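Local coordinates for protein mosquitocidal toxin (Bacillus sphaericus, PDB 2CB4) that probably transfers ADP-ribose from NAD+ to target proteins, as the catalytic domain of a larger mosquito-killing bacterial toxin, at residues Leu79-Arg84 / Ile151-Ile156; Asp88-Gly93 / Glu190-Thr195; Thr139-His144 / Phe257-Pro262; Thr126-Tyr131 / Asp179-Pro184. The protein carries 1 engineered substitution. All coordinates share one frame; numbering follows the deposited sequence.

Contact 1: Leu79-Arg84 / Ile151-Ile156; sequences LRWDRR and IYRYEI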
# COMPACT_ATOMS: atom_id res chain seq x y z
N LEU A 79 43.71 -5.14 3.13
CA LEU A 79 42.91 -6.00 3.99
C LEU A 79 41.64 -5.29 4.41
O LEU A 79 41.61 -4.07 4.57
CB LEU A 79 43.70 -6.37 5.26
CG LEU A 79 45.08 -7.02 5.12
CD1 LEU A 79 45.70 -7.11 6.52
CD2 LEU A 79 44.96 -8.41 4.46
N ARG A 80 40.60 -6.07 4.64
CA ARG A 80 39.34 -5.54 5.14
C ARG A 80 38.69 -6.51 6.11
O ARG A 80 38.44 -7.66 5.77
CB ARG A 80 38.35 -5.17 4.02
CG ARG A 80 37.06 -4.73 4.62
CD ARG A 80 36.16 -4.00 3.68
NE ARG A 80 34.85 -3.88 4.29
CZ ARG A 80 34.33 -2.78 4.83
NH1 ARG A 80 34.99 -1.63 4.80
NH2 ARG A 80 33.13 -2.84 5.37
N TRP A 81 38.45 -6.04 7.32
CA TRP A 81 37.79 -6.81 8.37
C TRP A 81 36.30 -6.62 8.14
O TRP A 81 35.82 -5.49 8.04
CB TRP A 81 38.14 -6.24 9.74
CG TRP A 81 39.58 -6.49 10.10
CD1 TRP A 81 40.65 -5.60 9.99
CD2 TRP A 81 40.12 -7.69 10.67
NE1 TRP A 81 41.80 -6.20 10.43
CE2 TRP A 81 41.52 -7.48 10.84
CE3 TRP A 81 39.57 -8.94 10.99
CZ2 TRP A 81 42.36 -8.47 11.37
CZ3 TRP A 81 40.42 -9.92 11.54
CH2 TRP A 81 41.79 -9.67 11.73
N ASP A 82 35.56 -7.73 8.06
CA ASP A 82 34.13 -7.65 7.81
C ASP A 82 33.42 -8.83 8.47
O ASP A 82 33.95 -9.96 8.48
CB ASP A 82 33.84 -7.62 6.28
CG ASP A 82 32.57 -6.84 5.93
OD1 ASP A 82 31.48 -7.28 6.33
OD2 ASP A 82 32.64 -5.79 5.24
N ARG A 83 32.23 -8.58 9.00
CA ARG A 83 31.44 -9.65 9.64
C ARG A 83 30.65 -10.47 8.61
O ARG A 83 30.19 -11.54 8.93
CB ARG A 83 30.49 -9.09 10.74
CG ARG A 83 31.19 -8.35 11.93
CD ARG A 83 31.54 -9.31 13.04
NE ARG A 83 32.45 -8.77 14.06
CZ ARG A 83 32.97 -9.51 15.03
NH1 ARG A 83 32.63 -10.78 15.12
NH2 ARG A 83 33.82 -9.03 15.90
N ARG A 84 30.54 -9.97 7.37
CA ARG A 84 29.82 -10.66 6.30
C ARG A 84 30.63 -11.78 5.68
O ARG A 84 31.82 -11.64 5.44
CB ARG A 84 29.28 -9.66 5.25
CG ARG A 84 28.28 -8.66 5.84
CD ARG A 84 28.00 -7.51 4.84
NE ARG A 84 29.20 -6.69 4.66
CZ ARG A 84 29.37 -5.83 3.67
NH1 ARG A 84 28.42 -5.66 2.76
NH2 ARG A 84 30.51 -5.14 3.58
N ILE A 151 34.48 -13.34 12.51
CA ILE A 151 34.87 -12.19 11.71
C ILE A 151 35.76 -12.68 10.57
O ILE A 151 36.45 -13.73 10.68
CB ILE A 151 35.55 -11.08 12.58
CG1 ILE A 151 35.62 -9.76 11.80
CG2 ILE A 151 36.94 -11.53 13.09
CD1 ILE A 151 35.95 -8.57 12.63
N TYR A 152 35.73 -11.95 9.47
CA TYR A 152 36.52 -12.29 8.29
C TYR A 152 37.56 -11.20 8.01
O TYR A 152 37.30 -10.02 8.22
CB TYR A 152 35.59 -12.43 7.07
CG TYR A 152 34.58 -13.56 7.23
CD1 TYR A 152 34.89 -14.86 6.78
CD2 TYR A 152 33.36 -13.36 7.89
CE1 TYR A 152 34.01 -15.90 6.97
CE2 TYR A 152 32.47 -14.42 8.11
CZ TYR A 152 32.81 -15.69 7.65
OH TYR A 152 31.94 -16.76 7.80
N ARG A 153 38.72 -11.60 7.51
CA ARG A 153 39.75 -10.66 7.11
C ARG A 153 39.98 -10.93 5.63
O ARG A 153 40.63 -11.90 5.25
CB ARG A 153 41.05 -10.89 7.89
CG ARG A 153 42.01 -9.65 7.83
CD ARG A 153 43.36 -10.06 8.41
NE ARG A 153 44.12 -10.71 7.37
CZ ARG A 153 45.43 -10.82 7.37
NH1 ARG A 153 46.15 -10.36 8.37
NH2 ARG A 153 46.02 -11.42 6.34
N TYR A 154 39.40 -10.08 4.79
CA TYR A 154 39.52 -10.21 3.35
C TYR A 154 40.81 -9.62 2.83
O TYR A 154 41.25 -8.56 3.31
CB TYR A 154 38.30 -9.56 2.64
CG TYR A 154 37.00 -10.31 2.89
CD1 TYR A 154 36.60 -11.32 2.01
CD2 TYR A 154 36.18 -10.04 4.02
CE1 TYR A 154 35.42 -12.04 2.23
CE2 TYR A 154 34.99 -10.76 4.24
CZ TYR A 154 34.64 -11.76 3.34
OH TYR A 154 33.52 -12.49 3.52
N GLU A 155 41.38 -10.30 1.82
CA GLU A 155 42.62 -9.91 1.13
C GLU A 155 42.25 -9.37 -0.24
O GLU A 155 41.60 -10.04 -1.05
CB GLU A 155 43.56 -11.11 0.99
CG GLU A 155 44.84 -10.81 0.23
CD GLU A 155 45.56 -12.07 -0.17
OE1 GLU A 155 44.89 -13.02 -0.65
OE2 GLU A 155 46.78 -12.15 0.05
N ILE A 156 42.66 -8.14 -0.49
CA ILE A 156 42.32 -7.43 -1.71
C ILE A 156 43.54 -6.88 -2.49
O ILE A 156 44.53 -6.43 -1.90
CB ILE A 156 41.42 -6.19 -1.29
CG1 ILE A 156 40.18 -6.68 -0.52
CG2 ILE A 156 41.09 -5.27 -2.47
CD1 ILE A 156 39.67 -5.71 0.50
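Trp81 and Arg153 face each other as a non-hydrogen-bonded pair of the antiparallel strands 79-82 and 151-156, in the core sheet of the ADP-ribosyltransferase fold. Arg153 CG stands 3.6 Å from the centroid of the Trp81 six-membered ring and almost on its normal, a CH-pi contact. With CG anti to the backbone N (chi1 -162°), the Arg153 chain runs across the indole and then bends at chi3, which turns the guanidinium toward Leu79, whose CD1 and CD2 rest against it. Trp81 NE1 is held from outside by Trp141 O. Backbone bonds tie Arg80 to Tyr154 and Asp82 to Tyr152 in both directions. On the sheet face of Arg80, Asp82, Tyr152 and Tyr154, the Tyr154 ring lies edge-on to Arg80 O, and its CE2 touches Asp82 CB at 3.9 Å. Beyond the strand end, Ile151 CB packs over one face of the Arg83 guanidinium, which bonds to Asn148 and Asp243. Further out, Asp82 OD1 accepts from Arg84 N in an Asx turn. Arg84 grips the Asp82 carboxylate side-on, NE to OD1 and NH2 to OD2, while Arg80 puts NE and NH2 both on OD2 and also pairs with Asp256. Arg80 fits the first-strand arginine of the Arg-Ser-Glu class of these enzymes. Arg84 O accepts from Tyr154 OH over 2.7 Å.

Contact 2: Asp88-Gly93 / Glu190-Thr195; sequences DIFLNG and EFIRST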
# COMPACT_ATOMS: atom_id res chain seq x y z
N ASP A 88 28.27 -13.85 0.59
CA ASP A 88 27.83 -12.49 0.34
C ASP A 88 28.99 -11.73 -0.43
O ASP A 88 28.85 -11.37 -1.59
CB ASP A 88 27.52 -11.79 1.68
CG ASP A 88 27.02 -10.36 1.49
OD1 ASP A 88 26.98 -9.88 0.34
OD2 ASP A 88 26.63 -9.73 2.48
N ILE A 89 30.13 -11.54 0.23
CA ILE A 89 31.28 -10.81 -0.30
C ILE A 89 31.91 -11.28 -1.62
O ILE A 89 32.17 -10.44 -2.51
CB ILE A 89 32.37 -10.56 0.80
CG1 ILE A 89 31.74 -9.91 2.06
CG2 ILE A 89 33.55 -9.72 0.22
CD1 ILE A 89 30.92 -8.63 1.78
N PHE A 90 32.13 -12.58 -1.77
CA PHE A 90 32.73 -13.11 -3.02
C PHE A 90 31.72 -13.04 -4.16
O PHE A 90 32.07 -13.20 -5.33
CB PHE A 90 33.23 -14.55 -2.88
CG PHE A 90 34.52 -14.68 -2.11
CD1 PHE A 90 35.21 -13.58 -1.67
CD2 PHE A 90 35.03 -15.94 -1.79
CE1 PHE A 90 36.38 -13.72 -0.94
CE2 PHE A 90 36.20 -16.07 -1.05
CZ PHE A 90 36.88 -14.96 -0.64
N LEU A 91 30.45 -12.83 -3.83
CA LEU A 91 29.43 -12.73 -4.84
C LEU A 91 29.16 -11.27 -5.23
O LEU A 91 29.05 -10.95 -6.40
CB LEU A 91 28.13 -13.36 -4.33
CG LEU A 91 26.92 -13.21 -5.27
CD1 LEU A 91 27.10 -14.01 -6.57
CD2 LEU A 91 25.60 -13.61 -4.61
N ASN A 92 29.07 -10.40 -4.24
CA ASN A 92 28.74 -9.00 -4.44
C ASN A 92 29.86 -7.97 -4.32
O ASN A 92 29.68 -6.84 -4.73
CB ASN A 92 27.67 -8.61 -3.38
CG ASN A 92 26.40 -9.38 -3.52
OD1 ASN A 92 25.78 -9.37 -4.57
ND2 ASN A 92 26.02 -10.09 -2.48
N GLY A 93 30.98 -8.36 -3.71
CA GLY A 93 32.09 -7.48 -3.47
C GLY A 93 31.76 -6.60 -2.26
O GLY A 93 30.87 -6.90 -1.46
N GLU A 190 35.95 -9.48 -7.96
CA GLU A 190 37.11 -10.02 -8.69
C GLU A 190 38.46 -9.48 -8.16
O GLU A 190 39.50 -10.00 -8.50
CB GLU A 190 36.97 -9.86 -10.21
CG GLU A 190 36.95 -8.41 -10.72
CD GLU A 190 35.57 -7.84 -10.85
OE1 GLU A 190 34.65 -8.34 -10.17
OE2 GLU A 190 35.40 -6.87 -11.64
N PHE A 191 38.41 -8.47 -7.30
CA PHE A 191 39.61 -7.89 -6.67
C PHE A 191 39.86 -8.45 -5.26
O PHE A 191 40.78 -8.00 -4.56
CB PHE A 191 39.47 -6.37 -6.63
CG PHE A 191 39.32 -5.77 -8.00
CD1 PHE A 191 40.28 -6.05 -8.99
CD2 PHE A 191 38.21 -5.00 -8.33
CE1 PHE A 191 40.14 -5.54 -10.28
CE2 PHE A 191 38.07 -4.50 -9.61
CZ PHE A 191 39.03 -4.79 -10.60
N ILE A 192 39.03 -9.40 -4.84
CA ILE A 192 39.13 -10.01 -3.52
C ILE A 192 39.65 -11.41 -3.73
O ILE A 192 38.97 -12.27 -4.31
CB ILE A 192 37.77 -9.98 -2.74
CG1 ILE A 192 37.08 -8.61 -2.94
CG2 ILE A 192 37.98 -10.31 -1.27
CD1 ILE A 192 35.69 -8.50 -2.30
N ARG A 193 40.89 -11.62 -3.32
CA ARG A 193 41.54 -12.89 -3.54
C ARG A 193 41.20 -14.01 -2.58
O ARG A 193 41.10 -15.17 -2.97
CB ARG A 193 43.08 -12.72 -3.58
CG ARG A 193 43.76 -14.05 -4.00
CD ARG A 193 45.17 -13.84 -4.47
NE ARG A 193 46.06 -13.63 -3.34
CZ ARG A 193 47.37 -13.44 -3.43
NH1 ARG A 193 47.95 -13.46 -4.61
NH2 ARG A 193 48.09 -13.24 -2.34
N SER A 194 41.07 -13.68 -1.31
CA SER A 194 40.80 -14.70 -0.31
C SER A 194 40.28 -14.05 0.96
O SER A 194 40.18 -12.84 1.07
CB SER A 194 42.12 -15.43 0.01
OG SER A 194 43.08 -14.56 0.64
N THR A 195 40.01 -14.89 1.94
CA THR A 195 39.62 -14.39 3.25
C THR A 195 39.93 -15.42 4.32
O THR A 195 39.92 -16.62 4.06
CB THR A 195 38.13 -13.90 3.33
OG1 THR A 195 37.96 -13.12 4.53
CG2 THR A 195 37.15 -15.07 3.36
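The Phe90 ring meets strand 192-195 with its edge: Ile192 CG2 lies near the ring plane, 3.8 Å from Phe90 CE1, and the backbone carbon Ser194 C lies near that plane too, 3.9 Å from Phe90 CZ. Thr195 CG2 approaches the same CZ obliquely. Elsewhere the ring makes an edge-to-face pair with Trp232 and touches Trp207. The second anchor is Ile192. Its chi1 of -42° sets CG1 anti to the carbonyl carbon and CG2 anti to the backbone N, and the two branches serve different partners: CG2 goes to Phe90, while the extended CG1-CD1 arm passes on to Ile89 and Gly93. Ile192 CD1 sits 3.5 Å from Ile89 CG2, the two side chains crossing at about a right angle, and 3.9 Å from Gly93 CA. Gly93 leaves the helix with a phi of 78°, and its N bonds back to Ile89 O. Within the helix, Asn92 ND2 donates to Asp88 OD1 over 3.0 Å. Tyr154 of the neighbouring strand touches Ile89, Ile192 and Thr195, and Phe94 touches both isoleucines. Leu91 and Glu190 instead pack on Phe257 and Phe260 of a second subunit. The contact is van der Waals packing, without hydrogen bonds between the segments: helix 88-92 lies nearly antiparallel to strand 192-195, their axes 9.7 Å apart, an arrangement of helix packed against sheet within the mixed alpha/beta core of the ADP-ribosyltransferase domain.

Contact 3: Thr139-His144 / Phe257-Pro262; sequences TPWTPH and FDMFAP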
# COMPACT_ATOMS: atom_id res chain seq x y z
N THR A 139 51.21 -8.04 12.65
CA THR A 139 49.84 -7.68 12.95
C THR A 139 49.35 -6.40 12.27
O THR A 139 49.96 -5.34 12.41
CB THR A 139 49.64 -7.61 14.47
OG1 THR A 139 50.26 -8.74 15.07
CG2 THR A 139 48.14 -7.61 14.84
N PRO A 140 48.22 -6.48 11.54
CA PRO A 140 47.70 -5.28 10.89
C PRO A 140 46.82 -4.54 11.90
O PRO A 140 46.63 -4.99 13.03
CB PRO A 140 46.82 -5.86 9.76
CG PRO A 140 46.32 -7.15 10.31
CD PRO A 140 47.41 -7.68 11.22
N TRP A 141 46.29 -3.40 11.48
CA TRP A 141 45.32 -2.67 12.27
C TRP A 141 44.18 -3.73 12.41
O TRP A 141 43.79 -4.38 11.42
CB TRP A 141 44.83 -1.44 11.48
CG TRP A 141 43.76 -0.65 12.20
CD1 TRP A 141 43.95 0.48 12.96
CD2 TRP A 141 42.34 -0.93 12.23
NE1 TRP A 141 42.74 0.92 13.45
CE2 TRP A 141 41.74 0.09 13.01
CE3 TRP A 141 41.51 -1.90 11.61
CZ2 TRP A 141 40.35 0.14 13.24
CZ3 TRP A 141 40.13 -1.85 11.84
CH2 TRP A 141 39.57 -0.85 12.67
N THR A 142 43.72 -3.96 13.64
CA THR A 142 42.72 -4.98 13.94
C THR A 142 41.58 -4.37 14.75
O THR A 142 41.82 -3.52 15.62
CB THR A 142 43.41 -6.09 14.76
OG1 THR A 142 44.50 -6.62 14.02
CG2 THR A 142 42.45 -7.22 15.15
N PRO A 143 40.33 -4.79 14.49
CA PRO A 143 39.19 -4.25 15.24
C PRO A 143 39.24 -4.69 16.70
O PRO A 143 39.70 -5.78 17.02
CB PRO A 143 37.97 -4.88 14.53
CG PRO A 143 38.44 -5.40 13.25
CD PRO A 143 39.91 -5.63 13.34
N HIS A 144 38.73 -3.86 17.60
CA HIS A 144 38.71 -4.22 19.02
C HIS A 144 37.89 -5.48 19.28
O HIS A 144 38.16 -6.22 20.22
CB HIS A 144 38.10 -3.06 19.86
CG HIS A 144 39.01 -1.88 19.98
ND1 HIS A 144 38.55 -0.58 19.94
CD2 HIS A 144 40.35 -1.81 20.13
CE1 HIS A 144 39.57 0.24 20.08
NE2 HIS A 144 40.67 -0.48 20.21
N PHE A 257 31.23 -1.00 10.92
CA PHE A 257 31.55 -0.75 12.32
C PHE A 257 32.97 -1.16 12.68
O PHE A 257 33.68 -0.45 13.39
CB PHE A 257 30.52 -1.44 13.24
CG PHE A 257 30.55 -0.95 14.67
CD1 PHE A 257 29.99 0.30 15.01
CD2 PHE A 257 31.19 -1.70 15.67
CE1 PHE A 257 30.04 0.78 16.32
CE2 PHE A 257 31.23 -1.23 17.00
CZ PHE A 257 30.65 -0.00 17.32
N ASP A 258 33.38 -2.32 12.19
CA ASP A 258 34.71 -2.85 12.47
C ASP A 258 35.86 -2.30 11.62
O ASP A 258 36.95 -2.82 11.67
CB ASP A 258 34.67 -4.38 12.42
CG ASP A 258 33.98 -4.96 13.65
OD1 ASP A 258 34.27 -4.49 14.78
OD2 ASP A 258 33.08 -5.80 13.45
N MSE A 259 35.58 -1.25 10.85
CA MSE A 259 36.59 -0.61 10.02
C MSE A 259 36.70 0.91 10.32
O MSE A 259 37.34 1.63 9.59
CB MSE A 259 36.39 -0.85 8.50
CG MSE A 259 36.90 -2.20 8.01
SE MSE A 259 38.73 -2.64 8.27
CE MSE A 259 39.23 -1.50 6.90
N PHE A 260 36.04 1.37 11.39
CA PHE A 260 36.06 2.77 11.80
C PHE A 260 37.28 2.87 12.72
O PHE A 260 37.46 2.04 13.61
CB PHE A 260 34.77 3.11 12.56
CG PHE A 260 34.70 4.55 13.02
CD1 PHE A 260 35.19 5.57 12.19
CD2 PHE A 260 34.16 4.88 14.25
CE1 PHE A 260 35.14 6.90 12.60
CE2 PHE A 260 34.09 6.21 14.69
CZ PHE A 260 34.59 7.22 13.86
N ALA A 261 38.13 3.86 12.48
CA ALA A 261 39.38 4.00 13.25
C ALA A 261 39.36 3.82 14.77
O ALA A 261 40.15 3.03 15.30
CB ALA A 261 40.20 5.20 12.81
N PRO A 262 38.48 4.54 15.47
CA PRO A 262 38.40 4.40 16.94
C PRO A 262 37.94 2.97 17.37
O PRO A 262 38.08 2.61 18.55
CB PRO A 262 37.34 5.44 17.34
CG PRO A 262 37.17 6.34 16.20
CD PRO A 262 37.60 5.61 14.96
O HOH W 1 42.99 3.40 15.08
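Asp258 opens the contact, its CB and backbone O set against the Pro143 ring; Asp258 O is 3.4 Å from Pro143 CG. Asp258 O also lies near the plane of the indole, 3.3 Å from Trp141 CZ3. The carboxylate turns elsewhere: OD1 bonds to Ser145 and OD2 pairs with Arg83. Met259, a selenomethionine, places SE 3.9 Å from Trp141 CZ3, an oblique Met-aromatic contact; bends at chi2 and chi3 fold its chain back beside the indole. At Phe260 the backbone continues along the same edge, where Phe260 O lies 3.5 Å from Trp141 CZ2. The 3-10 segments 257-259 and 261-262 lead on to strand 264-265, which pairs with strand 142-143 in a small antiparallel sheet, joining this late part of the chain to the region beside the main sheet. With CG anti to the backbone N (chi1 177°), the Trp141 indole reaches this loop and its NE1 points to a water. That water accepts from Trp141 NE1 at 3.0 Å and donates to Ala261 O at 2.9 Å. Pro262 O ends the path near the plane of the His144 ring, 3.2 Å from His144 CE1; His144 NE2 bonds to Glu265 and ND1 to Asn211 of a third subunit.

Contact 4: Thr126-Tyr131 / Asp179-Pro184; sequences TTRARY and DQITFP. Engineered in segment 179-184: Gln180 (natural residue Glu).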
# COMPACT_ATOMS: atom_id res chain seq x y z
N THR A 126 39.70 0.08 3.46
CA THR A 126 40.59 -1.08 3.53
C THR A 126 41.79 -0.55 4.35
O THR A 126 41.94 0.62 4.57
CB THR A 126 41.01 -1.64 2.15
OG1 THR A 126 41.75 -0.63 1.48
CG2 THR A 126 39.71 -1.97 1.27
N THR A 127 42.61 -1.45 4.87
CA THR A 127 43.79 -1.09 5.63
C THR A 127 44.94 -1.87 4.98
O THR A 127 44.74 -2.95 4.44
CB THR A 127 43.62 -1.37 7.17
OG1 THR A 127 44.77 -0.87 7.88
CG2 THR A 127 43.49 -2.87 7.46
N ARG A 128 46.14 -1.32 5.03
CA ARG A 128 47.29 -1.99 4.43
C ARG A 128 47.80 -3.16 5.21
O ARG A 128 47.85 -3.11 6.43
CB ARG A 128 48.44 -0.99 4.23
CG ARG A 128 48.04 0.29 3.48
CD ARG A 128 49.25 1.16 3.22
NE ARG A 128 50.17 0.52 2.29
CZ ARG A 128 51.49 0.69 2.29
NH1 ARG A 128 52.07 1.50 3.15
NH2 ARG A 128 52.24 0.04 1.40
N ALA A 129 48.23 -4.20 4.49
CA ALA A 129 48.86 -5.35 5.14
C ALA A 129 50.22 -4.78 5.68
O ALA A 129 50.82 -3.86 5.09
CB ALA A 129 49.10 -6.45 4.12
N ARG A 130 50.67 -5.28 6.83
CA ARG A 130 51.89 -4.79 7.44
C ARG A 130 53.01 -5.81 7.45
O ARG A 130 52.78 -7.00 7.70
CB ARG A 130 51.63 -4.35 8.87
CG ARG A 130 50.78 -3.12 9.00
CD ARG A 130 50.49 -2.92 10.47
NE ARG A 130 51.57 -2.19 11.10
CZ ARG A 130 52.27 -2.59 12.16
NH1 ARG A 130 52.04 -3.73 12.79
NH2 ARG A 130 53.22 -1.80 12.62
N TYR A 131 54.22 -5.33 7.17
CA TYR A 131 55.39 -6.21 7.10
C TYR A 131 56.54 -5.66 7.91
O TYR A 131 56.64 -4.46 8.09
CB TYR A 131 55.81 -6.37 5.63
CG TYR A 131 54.74 -7.07 4.83
CD1 TYR A 131 54.70 -8.47 4.77
CD2 TYR A 131 53.71 -6.36 4.23
CE1 TYR A 131 53.68 -9.13 4.10
CE2 TYR A 131 52.68 -7.02 3.54
CZ TYR A 131 52.67 -8.40 3.51
OH TYR A 131 51.67 -9.05 2.83
N ASP A 179 46.00 3.51 8.77
CA ASP A 179 46.67 3.39 7.47
C ASP A 179 45.70 2.94 6.40
O ASP A 179 45.90 1.87 5.83
CB ASP A 179 47.79 2.37 7.52
CG ASP A 179 48.82 2.66 8.59
OD1 ASP A 179 49.19 3.86 8.76
OD2 ASP A 179 49.26 1.69 9.25
N GLN A 180 44.68 3.75 6.12
CA GLN A 180 43.64 3.38 5.17
C GLN A 180 43.82 3.73 3.77
O GLN A 180 44.31 4.84 3.46
CB GLN A 180 42.41 4.18 5.49
CG GLN A 180 41.42 3.61 6.38
CD GLN A 180 40.11 4.41 6.30
OE1 GLN A 180 39.48 4.59 5.22
NE2 GLN A 180 39.70 4.95 7.43
N ILE A 181 43.25 2.90 2.91
CA ILE A 181 43.17 3.17 1.50
C ILE A 181 41.66 3.11 1.26
O ILE A 181 41.05 2.10 1.55
CB ILE A 181 43.93 2.14 0.68
CG1 ILE A 181 45.32 1.89 1.27
CG2 ILE A 181 43.79 2.48 -0.81
CD1 ILE A 181 46.30 3.26 1.33
N THR A 182 41.05 4.22 0.85
CA THR A 182 39.60 4.33 0.67
C THR A 182 39.19 4.19 -0.79
O THR A 182 39.91 4.69 -1.69
CB THR A 182 39.10 5.70 1.19
OG1 THR A 182 39.43 5.82 2.57
CG2 THR A 182 37.61 5.87 1.00
N PHE A 183 38.04 3.50 -1.02
CA PHE A 183 37.53 3.26 -2.36
C PHE A 183 36.16 3.86 -2.57
O PHE A 183 35.17 3.33 -2.11
CB PHE A 183 37.51 1.77 -2.68
CG PHE A 183 38.88 1.15 -2.77
CD1 PHE A 183 39.48 0.90 -4.01
CD2 PHE A 183 39.59 0.86 -1.62
CE1 PHE A 183 40.75 0.37 -4.09
CE2 PHE A 183 40.87 0.31 -1.69
CZ PHE A 183 41.47 0.08 -2.92
N PRO A 184 36.11 4.98 -3.31
CA PRO A 184 34.82 5.61 -3.59
C PRO A 184 34.10 4.66 -4.56
O PRO A 184 34.67 4.26 -5.59
CB PRO A 184 35.23 6.94 -4.31
CG PRO A 184 36.67 7.16 -3.96
CD PRO A 184 37.25 5.76 -3.86
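A chi1 of 63° puts Thr126 OG1 between its own backbone N and carbonyl carbon and aims it across the strands at Ile181 O, to which it donates over 2.8 Å. In Phe183 CG lies anti to the carbonyl carbon (chi1 -66°), which swings the ring back so that CE2 meets Thr126 OG1 edge-on at 3.4 Å. Thr126 and Ile181 form a hydrogen-bonded antiparallel pair, with Ile181 N donating to Thr126 O. One residue on, the pair of Thr127 and Gln180 is non-hydrogen-bonded, with Gln180 CA 3.3 Å from Thr126 O in a CA-H...O contact. A longer bond, 3.3 Å, runs from Arg128 N to Asp179 O, and the Arg128 CG methylene touches Ile181 CG1 at 3.9 Å. Gln180 is engineered in place of Glu; its OE1 is bonded by Ser125 OG, and its NE2 bonds to Glu178 OE1. The natural sequence here would read Glu-Asp-Glu, matching the Glu-X-Glu motif of arginine-modifying ADP-ribosyltransferases, beside a Ser-Thr-Thr strand like their Ser-Thr-Ser motif. Ile181 O takes the short bond from Thr126 OG1 and a weak one from Thr126 N, which holds the strand just after Glu-X-Glu beside the Ser-Thr-Thr strand, consistent with a shared catalytic centre.

In the fold
Along the chain the segments run 79-84, 88-93, 126-131, 139-144, 151-156, 179-184, 190-195 and 257-262, so most contacts interleave. Contact 1 is the hub: its centre is about 9 Å from that of contact 2, 11 Å from contact 3 and 12 Å from contact 4, and it touches all three. Contacts 1, 2 and 4 share the main mixed sheet; strand 78-82 lies between 123-131 and 150-156, and 192-199 follows beyond 150-156. Contact 2 adds a helix to that sheet, whereas contact 3 brings in the loop before strand 264-265. Contacts 2 and 3 lie about 20 Å apart, centre to centre, without touching. Contacts 1 and 4 hold or adjoin the arginine, Ser-Thr-Thr and Glu-X-Glu elements, which as in related enzymes probably surround NAD+.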